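Proteasome assembly chaperone family protein (Pyrococcus furiosus, PDB 3VR0) probably acts as an archaeal proteasome activator, being a PAC2-family homologue of proteasome assembly factors. Local coordinates at residues M17-I22 / A123-D128; E37-I42 / V190-L195; G43-L48 / G212-Y217; D108-P113 / Y117-V122. All coordinates share one frame; numbering follows the deposited sequence.

Contact 1 (M17-I22 / A123-D128); sequences MKETTI and AGKMLD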
loop_
_atom_site.group_PDB
_atom_site.type_symbol
_atom_site.label_atom_id
_atom_site.label_comp_id
_atom_site.label_asym_id
_atom_site.label_seq_id
_atom_site.Cartn_x
_atom_site.Cartn_y
_atom_site.Cartn_z
ATOM N N MET C 17 -3.563 13.992 -13.105
ATOM C CA MET C 17 -2.640 12.843 -12.822
ATOM C C MET C 17 -3.231 11.872 -11.784
ATOM O O MET C 17 -2.627 11.618 -10.720
ATOM C CB MET C 17 -1.255 13.337 -12.361
ATOM C CG MET C 17 -0.049 12.922 -13.273
ATOM S SD MET C 17 1.541 12.948 -12.391
ATOM C CE MET C 17 1.470 14.558 -11.595
ATOM N N LYS C 18 -4.421 11.349 -12.083
ATOM C CA LYS C 18 -5.047 10.303 -11.247
ATOM C C LYS C 18 -4.357 9.012 -11.608
ATOM O O LYS C 18 -4.474 7.998 -10.914
ATOM C CB LYS C 18 -6.547 10.171 -11.545
ATOM C CG LYS C 18 -7.372 11.411 -11.162
ATOM C CD LYS C 18 -8.839 11.035 -10.861
ATOM C CE LYS C 18 -9.780 12.248 -10.997
ATOM N NZ LYS C 18 -11.208 11.808 -11.133
ATOM N N GLU C 19 -3.652 9.072 -12.735
ATOM C CA GLU C 19 -2.903 7.954 -13.212
ATOM C C GLU C 19 -1.682 8.431 -13.976
ATOM O O GLU C 19 -1.516 9.604 -14.239
ATOM C CB GLU C 19 -3.794 6.966 -14.011
ATOM C CG GLU C 19 -4.139 7.332 -15.469
ATOM C CD GLU C 19 -4.951 6.214 -16.211
ATOM O OE1 GLU C 19 -5.997 5.753 -15.683
ATOM O OE2 GLU C 19 -4.528 5.797 -17.322
ATOM N N THR C 20 -0.820 7.494 -14.288
ATOM C CA THR C 20 0.354 7.728 -15.059
ATOM C C THR C 20 0.026 8.483 -16.363
ATOM O O THR C 20 -0.873 8.113 -17.099
ATOM C CB THR C 20 1.027 6.385 -15.301
ATOM O OG1 THR C 20 1.355 5.801 -14.024
ATOM C CG2 THR C 20 2.283 6.526 -16.118
ATOM N N THR C 21 0.754 9.559 -16.610
ATOM C CA THR C 21 0.502 10.457 -17.735
ATOM C C THR C 21 1.738 10.553 -18.661
ATOM O O THR C 21 2.871 10.724 -18.207
ATOM C CB THR C 21 0.163 11.887 -17.180
ATOM O OG1 THR C 21 -1.030 11.803 -16.369
ATOM C CG2 THR C 21 -0.130 12.900 -18.323
ATOM N N ILE C 22 1.489 10.496 -19.967
ATOM C CA ILE C 22 2.497 10.770 -20.957
ATOM C C ILE C 22 2.185 12.070 -21.699
ATOM O O ILE C 22 1.104 12.222 -22.251
ATOM C CB ILE C 22 2.642 9.592 -21.953
ATOM C CG1 ILE C 22 2.952 8.315 -21.176
ATOM C CG2 ILE C 22 3.719 9.949 -23.031
ATOM C CD1 ILE C 22 3.002 7.091 -21.952
ATOM N N ALA C 123 4.113 0.260 -16.904
ATOM C CA ALA C 123 4.412 -0.601 -18.058
ATOM C C ALA C 123 3.291 -0.648 -19.120
ATOM O O ALA C 123 3.539 -0.626 -20.320
ATOM C CB ALA C 123 4.689 -2.006 -17.583
ATOM N N GLY C 124 2.054 -0.773 -18.648
ATOM C CA GLY C 124 0.890 -0.790 -19.496
ATOM C C GLY C 124 0.739 0.538 -20.267
ATOM O O GLY C 124 0.477 0.495 -21.479
ATOM N N LYS C 125 0.895 1.688 -19.585
ATOM C CA LYS C 125 0.830 2.989 -20.287
ATOM C C LYS C 125 1.964 3.115 -21.322
ATOM O O LYS C 125 1.737 3.623 -22.418
ATOM C CB LYS C 125 0.933 4.184 -19.331
ATOM C CG LYS C 125 -0.353 4.476 -18.557
ATOM C CD LYS C 125 -1.452 5.139 -19.443
ATOM C CE LYS C 125 -0.953 6.377 -20.162
ATOM N NZ LYS C 125 -2.107 7.040 -20.861
ATOM N N MET C 126 3.167 2.690 -20.962
ATOM C CA MET C 126 4.282 2.672 -21.952
ATOM C C MET C 126 3.923 1.836 -23.160
ATOM O O MET C 126 4.213 2.257 -24.287
ATOM C CB MET C 126 5.575 2.138 -21.390
ATOM C CG MET C 126 6.156 3.003 -20.329
ATOM S SD MET C 126 7.772 2.364 -19.799
ATOM C CE MET C 126 8.138 3.729 -18.693
ATOM N N LEU C 127 3.332 0.654 -22.929
ATOM C CA LEU C 127 2.960 -0.175 -24.062
ATOM C C LEU C 127 1.843 0.467 -24.895
ATOM O O LEU C 127 1.906 0.333 -26.107
ATOM C CB LEU C 127 2.604 -1.631 -23.704
ATOM C CG LEU C 127 3.836 -2.356 -23.112
ATOM C CD1 LEU C 127 3.431 -3.566 -22.357
ATOM C CD2 LEU C 127 4.918 -2.698 -24.145
ATOM N N ASP C 128 0.834 1.106 -24.270
ATOM C CA ASP C 128 -0.266 1.711 -25.048
ATOM C C ASP C 128 0.316 2.803 -25.959
ATOM O O ASP C 128 -0.132 3.009 -27.067
ATOM C CB ASP C 128 -1.363 2.382 -24.177
ATOM C CG ASP C 128 -2.139 1.385 -23.267
ATOM O OD1 ASP C 128 -2.155 0.151 -23.507
ATOM O OD2 ASP C 128 -2.735 1.860 -22.285
HETATM O O HOH W 1 -1.350 10.456 -20.819
#
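Lys-125 carries the helical side of this contact, its aliphatic chain lying against Glu-19, Thr-20 and Ile-22. CG stands anti to the lysine's own carbonyl carbon (chi1 -77°), and two further bends curl the chain over the N-terminal residues. Thr-20, whose OG1 bonds to Glu-121, a ligand of a bound gold ion, runs past the lysine in the opposite direction, with Lys-125 CG 4.0 Å from Thr-20 CB and, farther out, CE 3.5 Å from Thr-20 O. Glu-19 crosses at about a right angle; its OE2 stays 4.5 Å from Lys-125 NZ, too far for a salt bridge. A water accepts from Ile-22 N at 3.0 Å and, weakly, from Lys-125 NZ. At the lysine backbone, Ile-22 CD1 touches Lys-125 O at 3.7 Å. With an alanine here, Thr-20 would probably lose the methylene chain that covers it, and the Glu-19 carboxylate one of its nearby positive charges. One residue on, Met-126 turns to Leu-65 of strand 60-66, and Asp-128 OD1 forms a salt bridge with Arg-203. This is the layered packing of an alpha/beta fold, helix 116-131 lying against strand 21-24, outermost in the mixed sheet of this chain.

Contact 2 (E37-I42 / V190-L195); sequences EGLPGI and VGAAGL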
loop_
_atom_site.group_PDB
_atom_site.type_symbol
_atom_site.label_atom_id
_atom_site.label_comp_id
_atom_site.label_asym_id
_atom_site.label_seq_id
_atom_site.Cartn_x
_atom_site.Cartn_y
_atom_site.Cartn_z
ATOM N N GLU C 37 14.252 -0.528 -23.939
ATOM C CA GLU C 37 14.104 -0.055 -22.533
ATOM C C GLU C 37 15.406 -0.109 -21.739
ATOM O O GLU C 37 16.043 -1.164 -21.644
ATOM C CB GLU C 37 13.003 -0.812 -21.790
ATOM C CG GLU C 37 12.931 -0.466 -20.273
ATOM C CD GLU C 37 13.856 -1.329 -19.427
ATOM O OE1 GLU C 37 14.137 -2.453 -19.849
ATOM O OE2 GLU C 37 14.370 -0.886 -18.374
ATOM N N GLY C 38 15.790 1.031 -21.197
ATOM C CA GLY C 38 16.933 1.140 -20.291
ATOM C C GLY C 38 16.607 2.058 -19.118
ATOM O O GLY C 38 17.133 3.163 -18.994
ATOM N N LEU C 39 15.723 1.586 -18.247
ATOM C CA LEU C 39 15.371 2.303 -17.036
ATOM C C LEU C 39 16.381 1.958 -15.900
ATOM O O LEU C 39 17.132 1.007 -16.034
ATOM C CB LEU C 39 13.961 1.900 -16.661
ATOM C CG LEU C 39 12.939 2.507 -17.650
ATOM C CD1 LEU C 39 11.605 1.812 -17.525
ATOM C CD2 LEU C 39 12.796 4.000 -17.389
ATOM N N PRO C 40 16.383 2.720 -14.785
ATOM C CA PRO C 40 17.306 2.362 -13.693
ATOM C C PRO C 40 17.024 0.996 -13.148
ATOM O O PRO C 40 15.881 0.572 -13.130
ATOM C CB PRO C 40 17.044 3.428 -12.638
ATOM C CG PRO C 40 16.574 4.581 -13.442
ATOM C CD PRO C 40 15.688 3.977 -14.486
ATOM N N GLY C 41 18.088 0.291 -12.771
ATOM C CA GLY C 41 18.026 -1.128 -12.417
ATOM C C GLY C 41 19.415 -1.562 -11.954
ATOM O O GLY C 41 20.252 -0.722 -11.649
ATOM N N ILE C 42 19.638 -2.872 -11.887
ATOM C CA ILE C 42 20.918 -3.448 -11.430
ATOM C C ILE C 42 22.113 -2.782 -12.136
ATOM O O ILE C 42 22.204 -2.801 -13.376
ATOM C CB ILE C 42 20.966 -4.987 -11.692
ATOM C CG1 ILE C 42 19.768 -5.714 -11.038
ATOM C CG2 ILE C 42 22.337 -5.606 -11.265
ATOM C CD1 ILE C 42 19.600 -5.391 -9.616
ATOM N N VAL C 190 12.777 -8.625 -12.692
ATOM C CA VAL C 190 11.947 -7.754 -11.860
ATOM C C VAL C 190 11.809 -6.359 -12.491
ATOM O O VAL C 190 12.817 -5.789 -12.907
ATOM C CB VAL C 190 12.581 -7.622 -10.429
ATOM C CG1 VAL C 190 11.892 -6.521 -9.595
ATOM C CG2 VAL C 190 12.562 -9.014 -9.666
ATOM N N GLY C 191 10.596 -5.798 -12.512
ATOM C CA GLY C 191 10.385 -4.432 -13.018
ATOM C C GLY C 191 10.231 -4.358 -14.544
ATOM O O GLY C 191 9.924 -5.336 -15.160
ATOM N N ALA C 192 10.466 -3.189 -15.131
ATOM C CA ALA C 192 10.164 -2.941 -16.551
ATOM C C ALA C 192 10.918 -3.847 -17.509
ATOM O O ALA C 192 10.334 -4.341 -18.480
ATOM C CB ALA C 192 10.366 -1.480 -16.896
ATOM N N ALA C 193 12.171 -4.168 -17.205
ATOM C CA ALA C 193 12.885 -5.141 -18.069
ATOM C C ALA C 193 12.133 -6.442 -18.245
ATOM O O ALA C 193 12.259 -7.155 -19.285
ATOM C CB ALA C 193 14.282 -5.394 -17.565
ATOM N N GLY C 194 11.323 -6.778 -17.247
ATOM C CA GLY C 194 10.487 -7.959 -17.337
ATOM C C GLY C 194 9.066 -7.667 -17.747
ATOM O O GLY C 194 8.556 -8.313 -18.649
ATOM N N LEU C 195 8.384 -6.742 -17.055
ATOM C CA LEU C 195 6.943 -6.524 -17.318
ATOM C C LEU C 195 6.638 -6.079 -18.755
ATOM O O LEU C 195 5.615 -6.500 -19.325
ATOM C CB LEU C 195 6.366 -5.461 -16.373
ATOM C CG LEU C 195 6.226 -5.821 -14.887
ATOM C CD1 LEU C 195 5.289 -4.862 -14.218
ATOM C CD2 LEU C 195 5.758 -7.314 -14.738
#
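Gly-191 O, gripped by Leu-195 N at 2.8 Å and by Gly-194 N at 2.9 Å, closes the first turn of helix 192-202 and so sets Ala-192 and Ala-193 against Leu-39 and Glu-37. Gly-191 itself is the N-cap residue. At the end of strand 34-37, Glu-37 folds back on its own chain: CG is anti to the backbone N (chi1 173°), and a bend at the next bond brings OE2 to Leu-39 N. That bond is short, 2.8 Å, and nearly straight at 167°, though the N-H meets OE2 from above the carboxylate plane. It fixes the carboxylate while the other oxygen looks to the helix, where Glu-37 OE1 rests 3.5 Å from Ala-193 CA and 3.7 Å from Ala-193 CB. Beside this polar patch, Leu-39 extends one branch to the preceding alanine, CD1 meeting Ala-192 CB at 3.6 Å. Leu-39 also packs on Met-126 of helix 116-131, and Ala-192 N is bonded to Gln-110 OE1. All four touching residues are buried: the turn after strand 34-37 packs on the N-terminal turn of helix 192-202 within the alpha/beta fold. The carboxylate is held by the backbone that follows it and, across this contact, meets the helix through van der Waals contact; lying near the start of helix 192-202, its negative charge is likely to be eased by the helix dipole.

Contact 3 (G43-L48 / G212-Y217); sequences GLVGKL and GESLGY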
loop_
_atom_site.group_PDB
_atom_site.type_symbol
_atom_site.label_atom_id
_atom_site.label_comp_id
_atom_site.label_asym_id
_atom_site.label_seq_id
_atom_site.Cartn_x
_atom_site.Cartn_y
_atom_site.Cartn_z
ATOM N N GLY C 43 22.994 -2.173 -11.342
ATOM C CA GLY C 43 24.287 -1.663 -11.822
ATOM C C GLY C 43 24.189 -0.489 -12.771
ATOM O O GLY C 43 25.171 -0.110 -13.377
ATOM N N LEU C 44 22.997 0.097 -12.854
ATOM C CA LEU C 44 22.608 1.097 -13.858
ATOM C C LEU C 44 22.966 0.669 -15.261
ATOM O O LEU C 44 23.239 1.504 -16.097
ATOM C CB LEU C 44 23.119 2.498 -13.508
ATOM C CG LEU C 44 22.527 3.085 -12.230
ATOM C CD1 LEU C 44 23.315 4.300 -11.755
ATOM C CD2 LEU C 44 21.042 3.416 -12.374
ATOM N N VAL C 45 22.954 -0.638 -15.487
ATOM C CA VAL C 45 23.372 -1.233 -16.740
ATOM C C VAL C 45 22.502 -0.810 -17.927
ATOM O O VAL C 45 23.024 -0.294 -18.910
ATOM C CB VAL C 45 23.361 -2.794 -16.690
ATOM C CG1 VAL C 45 23.519 -3.360 -18.095
ATOM C CG2 VAL C 45 24.448 -3.327 -15.793
ATOM N N GLY C 46 21.194 -1.091 -17.831
ATOM C CA GLY C 46 20.214 -0.741 -18.869
ATOM C C GLY C 46 20.222 0.751 -19.123
ATOM O O GLY C 46 20.214 1.186 -20.266
ATOM N N LYS C 47 20.257 1.540 -18.056
ATOM C CA LYS C 47 20.279 2.986 -18.189
ATOM C C LYS C 47 21.513 3.561 -18.916
ATOM O O LYS C 47 21.370 4.412 -19.794
ATOM C CB LYS C 47 20.099 3.664 -16.845
ATOM C CG LYS C 47 20.096 5.179 -16.973
ATOM C CD LYS C 47 19.834 5.843 -15.639
ATOM C CE LYS C 47 19.722 7.359 -15.807
ATOM N NZ LYS C 47 18.851 7.926 -14.747
ATOM N N LEU C 48 22.714 3.122 -18.530
ATOM C CA LEU C 48 23.947 3.579 -19.187
ATOM C C LEU C 48 23.934 3.216 -20.639
ATOM O O LEU C 48 24.261 4.028 -21.476
ATOM C CB LEU C 48 25.201 2.954 -18.573
ATOM C CG LEU C 48 25.667 3.510 -17.240
ATOM C CD1 LEU C 48 26.790 2.607 -16.780
ATOM C CD2 LEU C 48 26.161 4.935 -17.389
ATOM N N GLY C 212 23.024 -8.140 -18.311
ATOM C CA GLY C 212 24.423 -8.328 -18.148
ATOM C C GLY C 212 24.803 -8.572 -16.704
ATOM O O GLY C 212 24.295 -7.909 -15.787
ATOM N N GLU C 213 25.749 -9.492 -16.520
ATOM C CA GLU C 213 26.305 -9.777 -15.208
ATOM C C GLU C 213 26.977 -8.557 -14.649
ATOM O O GLU C 213 27.746 -7.897 -15.322
ATOM C CB GLU C 213 27.293 -10.944 -15.262
ATOM C CG GLU C 213 26.632 -12.275 -15.458
ATOM C CD GLU C 213 27.642 -13.394 -15.706
ATOM O OE1 GLU C 213 28.780 -13.084 -16.176
ATOM O OE2 GLU C 213 27.293 -14.574 -15.451
ATOM N N SER C 214 26.669 -8.265 -13.396
ATOM C CA SER C 214 27.131 -7.066 -12.731
ATOM C C SER C 214 27.214 -7.323 -11.228
ATOM O O SER C 214 26.454 -8.130 -10.689
ATOM C CB SER C 214 26.139 -5.934 -12.961
ATOM O OG SER C 214 26.630 -4.750 -12.367
ATOM N N LEU C 215 28.116 -6.609 -10.566
ATOM C CA LEU C 215 28.238 -6.674 -9.109
ATOM C C LEU C 215 26.995 -6.022 -8.521
ATOM O O LEU C 215 26.390 -6.545 -7.573
ATOM C CB LEU C 215 29.512 -5.978 -8.628
ATOM C CG LEU C 215 30.870 -6.512 -9.152
ATOM C CD1 LEU C 215 32.036 -5.826 -8.410
ATOM C CD2 LEU C 215 31.011 -8.074 -9.111
ATOM N N GLY C 216 26.600 -4.890 -9.101
ATOM C CA GLY C 216 25.273 -4.356 -8.852
ATOM C C GLY C 216 25.194 -3.089 -8.037
ATOM O O GLY C 216 24.237 -2.321 -8.186
ATOM N N TYR C 217 26.183 -2.857 -7.182
ATOM C CA TYR C 217 26.178 -1.677 -6.326
ATOM C C TYR C 217 27.086 -0.617 -6.890
ATOM O O TYR C 217 27.311 0.421 -6.273
ATOM C CB TYR C 217 26.567 -2.017 -4.869
ATOM C CG TYR C 217 27.506 -3.192 -4.702
ATOM C CD1 TYR C 217 28.901 -3.034 -4.805
ATOM C CD2 TYR C 217 26.995 -4.468 -4.431
ATOM C CE1 TYR C 217 29.773 -4.143 -4.651
ATOM C CE2 TYR C 217 27.844 -5.574 -4.269
ATOM C CZ TYR C 217 29.229 -5.409 -4.385
ATOM O OH TYR C 217 30.036 -6.523 -4.221
#
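Backbone polar contact between Gly-43 and Gly-216 is slight: Gly-43 N gives a weak hydrogen bond to Gly-216 O, 3.4 Å long and bent to 131°. The two CA atoms come within 4.1 Å of each other, an approach that suits two residues without side chains. Gly-216 has backbone angles at which a CB would press on the preceding carbonyl oxygen, and a CB on Gly-43 would fall only 2.5 Å from Ser-214 OG, a clash. Van der Waals contacts make up the rest. With chi1 at -177°, opposite the backbone nitrogen, Ser-214 OG lies 3.9 Å from Gly-43 CA, but its hydrogen bond goes to Asp-220, whose backbone also pairs with Gly-43. Val-45 CG2 sits 4.2 Å from Ser-214 CB. Val-45 also packs on Ala-223 and Val-227 of helix 221-235. The site is one where a glycine-containing loop leads from strand 34-37 into helix 45-57, starting that helix beside the C-terminal end of strand 206-214. Such loops at the C-terminal ends of parallel strands are a hallmark of alpha/beta folds, and here both strands are followed by helices that pack together.

Contact 4 (D108-P113 / Y117-V122); sequences DTQVPP and YGHFEV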
loop_
_atom_site.group_PDB
_atom_site.type_symbol
_atom_site.label_atom_id
_atom_site.label_comp_id
_atom_site.label_asym_id
_atom_site.label_seq_id
_atom_site.Cartn_x
_atom_site.Cartn_y
_atom_site.Cartn_z
ATOM N N ASP C 108 14.465 8.746 -14.618
ATOM C CA ASP C 108 14.983 8.848 -13.271
ATOM C C ASP C 108 14.807 7.541 -12.439
ATOM O O ASP C 108 15.611 7.266 -11.554
ATOM C CB ASP C 108 14.259 9.967 -12.524
ATOM C CG ASP C 108 14.405 11.331 -13.189
ATOM O OD1 ASP C 108 15.535 11.751 -13.478
ATOM O OD2 ASP C 108 13.384 12.018 -13.374
ATOM N N THR C 109 13.753 6.766 -12.670
ATOM C CA THR C 109 13.353 5.817 -11.645
ATOM C C THR C 109 12.368 4.866 -12.217
ATOM O O THR C 109 11.829 5.082 -13.330
ATOM C CB THR C 109 12.614 6.533 -10.414
ATOM O OG1 THR C 109 12.376 5.587 -9.353
ATOM C CG2 THR C 109 11.255 7.141 -10.823
ATOM N N GLN C 110 12.139 3.798 -11.468
ATOM C CA GLN C 110 10.995 2.947 -11.690
ATOM C C GLN C 110 10.130 3.144 -10.457
ATOM O O GLN C 110 10.535 3.809 -9.500
ATOM C CB GLN C 110 11.412 1.475 -11.834
ATOM C CG GLN C 110 12.343 1.186 -13.021
ATOM C CD GLN C 110 12.337 -0.282 -13.467
ATOM O OE1 GLN C 110 11.294 -0.938 -13.529
ATOM N NE2 GLN C 110 13.517 -0.796 -13.802
ATOM N N VAL C 111 8.948 2.553 -10.477
ATOM C CA VAL C 111 8.057 2.603 -9.340
ATOM C C VAL C 111 8.772 1.873 -8.174
ATOM O O VAL C 111 9.507 0.909 -8.415
ATOM C CB VAL C 111 6.739 1.881 -9.713
ATOM C CG1 VAL C 111 5.909 1.542 -8.462
ATOM C CG2 VAL C 111 5.889 2.766 -10.711
ATOM N N PRO C 112 8.573 2.327 -6.922
ATOM C CA PRO C 112 9.252 1.694 -5.784
ATOM C C PRO C 112 8.947 0.192 -5.633
ATOM O O PRO C 112 7.965 -0.282 -6.180
ATOM C CB PRO C 112 8.760 2.522 -4.575
ATOM C CG PRO C 112 8.405 3.839 -5.183
ATOM C CD PRO C 112 7.780 3.493 -6.488
ATOM N N PRO C 113 9.823 -0.564 -4.918
ATOM C CA PRO C 113 9.618 -2.038 -4.845
ATOM C C PRO C 113 8.353 -2.454 -4.087
ATOM O O PRO C 113 7.878 -3.565 -4.240
ATOM C CB PRO C 113 10.908 -2.567 -4.182
ATOM C CG PRO C 113 11.630 -1.315 -3.594
ATOM C CD PRO C 113 11.131 -0.121 -4.374
ATOM N N TYR C 117 1.250 -3.053 -8.251
ATOM C CA TYR C 117 0.218 -2.486 -9.086
ATOM C C TYR C 117 0.750 -1.295 -9.940
ATOM O O TYR C 117 0.423 -1.179 -11.099
ATOM C CB TYR C 117 -1.000 -2.016 -8.240
ATOM C CG TYR C 117 -2.133 -1.556 -9.168
ATOM C CD1 TYR C 117 -2.999 -2.485 -9.711
ATOM C CD2 TYR C 117 -2.275 -0.198 -9.567
ATOM C CE1 TYR C 117 -3.991 -2.134 -10.585
ATOM C CE2 TYR C 117 -3.327 0.186 -10.472
ATOM C CZ TYR C 117 -4.159 -0.806 -10.978
ATOM O OH TYR C 117 -5.205 -0.547 -11.861
ATOM N N GLY C 118 1.531 -0.410 -9.335
ATOM C CA GLY C 118 2.053 0.758 -10.032
ATOM C C GLY C 118 2.993 0.387 -11.187
ATOM O O GLY C 118 2.958 1.014 -12.226
ATOM N N HIS C 119 3.803 -0.653 -11.000
ATOM C CA HIS C 119 4.674 -1.205 -12.074
ATOM C C HIS C 119 3.841 -1.641 -13.266
ATOM O O HIS C 119 4.179 -1.281 -14.384
ATOM C CB HIS C 119 5.501 -2.377 -11.567
ATOM C CG HIS C 119 6.630 -1.981 -10.660
ATOM N ND1 HIS C 119 7.919 -1.813 -11.109
ATOM C CD2 HIS C 119 6.668 -1.748 -9.327
ATOM C CE1 HIS C 119 8.698 -1.459 -10.103
ATOM N NE2 HIS C 119 7.963 -1.419 -9.005
ATOM N N PHE C 120 2.714 -2.338 -13.026
ATOM C CA PHE C 120 1.907 -2.816 -14.113
ATOM C C PHE C 120 1.263 -1.642 -14.832
ATOM O O PHE C 120 1.153 -1.662 -16.051
ATOM C CB PHE C 120 0.808 -3.800 -13.657
ATOM C CG PHE C 120 1.333 -5.183 -13.325
ATOM C CD1 PHE C 120 1.286 -6.205 -14.274
ATOM C CD2 PHE C 120 1.905 -5.445 -12.083
ATOM C CE1 PHE C 120 1.797 -7.471 -13.970
ATOM C CE2 PHE C 120 2.413 -6.686 -11.776
ATOM C CZ PHE C 120 2.357 -7.703 -12.716
ATOM N N GLU C 121 0.773 -0.653 -14.069
ATOM C CA GLU C 121 0.162 0.504 -14.640
ATOM C C GLU C 121 1.140 1.331 -15.474
ATOM O O GLU C 121 0.771 1.748 -16.532
ATOM C CB GLU C 121 -0.366 1.425 -13.561
ATOM C CG GLU C 121 -1.526 2.168 -14.073
ATOM C CD GLU C 121 -1.626 3.529 -13.495
ATOM O OE1 GLU C 121 -0.651 4.294 -13.634
ATOM O OE2 GLU C 121 -2.692 3.822 -12.918
ATOM N N VAL C 122 2.360 1.578 -14.979
ATOM C CA VAL C 122 3.357 2.329 -15.761
ATOM C C VAL C 122 3.743 1.533 -17.052
ATOM O O VAL C 122 3.688 2.073 -18.171
ATOM C CB VAL C 122 4.604 2.664 -14.905
ATOM C CG1 VAL C 122 5.814 3.161 -15.812
ATOM C CG2 VAL C 122 4.265 3.680 -13.819
#
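Val-111 sits with its CB over one face of the His-119 ring, 3.7 Å from the ring centroid and only 15° off the normal, a CH-pi contact. CG1, anti to the backbone N (chi1 164°), reaches past the rim and meets His-119 CD2 at 3.5 Å. The other branch points to the helix, where Val-111 CG2 touches Val-122 CG2 at 3.6 Å and Gly-118 O at 3.7 Å. The close fit calls for a glycine at 118: a CB there would come within 3.2 Å of Val-111 CG1. At the ring edge, His-119 NE2 donates to Pro-112 O at 3.0 Å with an angle of 150°; the oxygen lies near the ring plane, but the donor stands well above the carbonyl plane. Val-111 O is slightly nearer to NE2, at 2.9 Å, but its angle is too poor for a bond. Replacing the histidine with an alanine would remove the face that Val-111 covers, and would probably open a gap there and leave Pro-112 O without its donor. A bound gold ion lies about 3 Å from the His-119 side chain, His-72 of a neighbouring subunit stacks on the ring, and Glu-121 on this helix belongs, with His-69, to a gold site. The loop after strand 102-107 thus folds back on the first turns of helix 116-131, while Leu-195 of helix 192-202 also packs on His-119.

In the fold
The first segments of contacts 1, 2 and 3 come early in the chain, contact 4 follows at residues 108-122, overlapped in sequence by none of them, and the second segments of 1, 2 and 3 then appear in the same order. Contacts 1 and 4 share helix 116-131, their centres about 10 Å apart. Contact 4 is equally near contact 2, to which Gln-110 ties it through Pro-40 and Ala-192. Contact 3, its first segment directly following that of contact 2, lies about 11 Å from contact 2 and about 26 Å from contact 1, centre to centre. Contacts 1, 2 and 3 join distant parts of the sequence, and contact 4 is local. Contacts 1, 2 and 4 all reach neighbouring subunits, while contact 3 touches none.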